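Local coordinates for protein transaminase (Bacillus megaterium, PDB 5G0A) that probably transfers amino groups between amines or amino acids and keto compounds with pyridoxal-5'-phosphate as cofactor, showing S-selectivity, at residues Pro33-Ser38 with Leu44-Gly49. Sequence-based numbering, arbitrary orientation.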
# COMPACT_ATOMS: atom_id res chain seq x y z
N PRO B 33 32.71 12.43 -19.12
CA PRO B 33 33.32 12.11 -17.81
C PRO B 33 34.26 13.21 -17.34
O PRO B 33 34.90 13.88 -18.16
CB PRO B 33 34.06 10.79 -18.03
CG PRO B 33 34.10 10.57 -19.52
CD PRO B 33 33.17 11.53 -20.20
N VAL B 34 34.32 13.41 -16.03
CA VAL B 34 35.17 14.42 -15.42
C VAL B 34 36.09 13.69 -14.45
O VAL B 34 35.73 13.47 -13.29
CB VAL B 34 34.35 15.54 -14.72
CG1 VAL B 34 35.26 16.54 -14.02
CG2 VAL B 34 33.46 16.28 -15.73
N PRO B 35 37.29 13.29 -14.92
CA PRO B 35 38.18 12.55 -14.03
C PRO B 35 38.83 13.40 -12.94
O PRO B 35 39.31 14.51 -13.19
CB PRO B 35 39.22 11.95 -14.99
CG PRO B 35 39.27 12.90 -16.14
CD PRO B 35 37.85 13.41 -16.29
N ILE B 36 38.79 12.88 -11.73
CA ILE B 36 39.49 13.48 -10.60
C ILE B 36 40.53 12.50 -10.08
O ILE B 36 40.20 11.40 -9.62
CB ILE B 36 38.50 13.88 -9.47
CG1 ILE B 36 37.44 14.85 -10.02
CG2 ILE B 36 39.26 14.45 -8.27
CD1 ILE B 36 38.00 16.17 -10.57
N GLU B 37 41.80 12.90 -10.19
CA GLU B 37 42.93 12.03 -9.80
C GLU B 37 43.24 12.02 -8.30
O GLU B 37 43.70 11.02 -7.76
CB GLU B 37 44.20 12.41 -10.62
CG GLU B 37 45.47 11.61 -10.29
CD GLU B 37 46.25 12.15 -9.10
OE1 GLU B 37 46.25 13.37 -8.86
OE2 GLU B 37 46.89 11.34 -8.38
N SER B 38 43.01 13.15 -7.63
CA SER B 38 43.29 13.25 -6.20
C SER B 38 42.58 14.48 -5.68
O SER B 38 42.05 15.28 -6.45
CB SER B 38 44.81 13.29 -5.90
OG SER B 38 45.42 14.42 -6.51
N LEU B 44 39.90 19.76 -5.84
CA LEU B 44 39.94 18.55 -6.66
C LEU B 44 41.05 18.74 -7.70
O LEU B 44 41.21 19.82 -8.25
CB LEU B 44 38.61 18.35 -7.40
CG LEU B 44 37.35 18.61 -6.54
CD1 LEU B 44 36.09 18.41 -7.37
CD2 LEU B 44 37.32 17.78 -5.25
N ILE B 45 41.80 17.67 -7.95
CA ILE B 45 42.93 17.74 -8.88
C ILE B 45 42.64 16.76 -10.00
O ILE B 45 42.42 15.58 -9.77
CB ILE B 45 44.28 17.44 -8.18
CG1 ILE B 45 44.61 18.48 -7.10
CG2 ILE B 45 45.44 17.41 -9.19
CD1 ILE B 45 44.13 18.14 -5.71
N MET B 46 42.64 17.27 -11.23
CA MET B 46 42.47 16.42 -12.40
C MET B 46 43.78 15.75 -12.83
O MET B 46 44.85 16.10 -12.33
CB MET B 46 41.86 17.24 -13.54
CG MET B 46 40.53 17.87 -13.16
SD MET B 46 39.73 18.68 -14.55
CE MET B 46 39.20 17.30 -15.56
N PRO B 47 43.70 14.76 -13.74
CA PRO B 47 44.93 14.03 -14.10
C PRO B 47 46.01 14.94 -14.70
O PRO B 47 47.18 14.64 -14.58
CB PRO B 47 44.46 13.02 -15.14
CG PRO B 47 43.00 12.78 -14.84
CD PRO B 47 42.49 14.08 -14.26
N ASP B 48 45.62 16.02 -15.36
CA ASP B 48 46.59 16.94 -15.98
C ASP B 48 47.12 17.97 -14.99
O ASP B 48 47.94 18.83 -15.35
CB ASP B 48 46.00 17.62 -17.22
CG ASP B 48 44.85 18.57 -16.90
OD1 ASP B 48 44.53 18.79 -15.71
OD2 ASP B 48 44.24 19.08 -17.86
N GLY B 49 46.65 17.88 -13.75
CA GLY B 49 47.05 18.79 -12.69
C GLY B 49 46.17 20.01 -12.51
O GLY B 49 46.45 20.83 -11.64
O HOH W 1 47.26 15.03 -10.93
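Ser-38 and Ile-45 form an antiparallel hydrogen-bonded pair in which Ile-45 N donates to Ser-38 O at 2.8 Å, while Ile-45 O takes two donors, Glu-37 N at 2.8 Å and the longer Ser-38 N at 3.3 Å. Two residues face one, a classic beta bulge, where strand 38-40 starts against strand 43-45. Here the CB of Glu-37 points toward 44-49, against Pro-47 CA and Ile-45 O. Glu-37 CG lies opposite the backbone N (chi1 179°) and a bend at chi2 brings OE1 back to Ser-38 OG, a donor 2.7 Å away and above the carboxylate plane. A water donates to Glu-37 OE1 and to Met-46 O, bridging the segments. Ile-45 lies alongside Glu-37, its CB 3.6 Å from Ser-38 OG and its CD1 reaching over Ser-38 O; an alanine here would probably open a gap beside Glu-37 OE1, where CG2 sits, and strip CD1 from Ser-38 O.

Within this chain strand 38-40 is an outermost strand of a small mixed sheet of the class-III aminotransferase; strand 43-45 pairs on its other side with 51-54, through backbone hydrogen bonds of Leu-44 with Leu-52. Ile-36 starts out away from 44-49, yet CD1 swings back to Leu-44 CB and Met-46 CG. Met-46 bends at chi3 (72°), carrying CE to Pro-35 O, Pro-35 CD and Val-34 CG1. The side chains of Pro-35 and Pro-47 cross at about a right angle, Pro-35 CB to Pro-47 CG 3.9 Å. Pro-35 O, against Pro-47 CD at 3.4 Å and the Met-46 chain, is buried without a hydrogen-bond partner. Pro-47 is second in a type I turn, Met-46 to Gly-49. Trp-10 touches Glu-37 and Pro-47, and Tyr-82 and Arg-81 of the second subunit hydrogen-bond the carbonyls of Ile-36 and Glu-37.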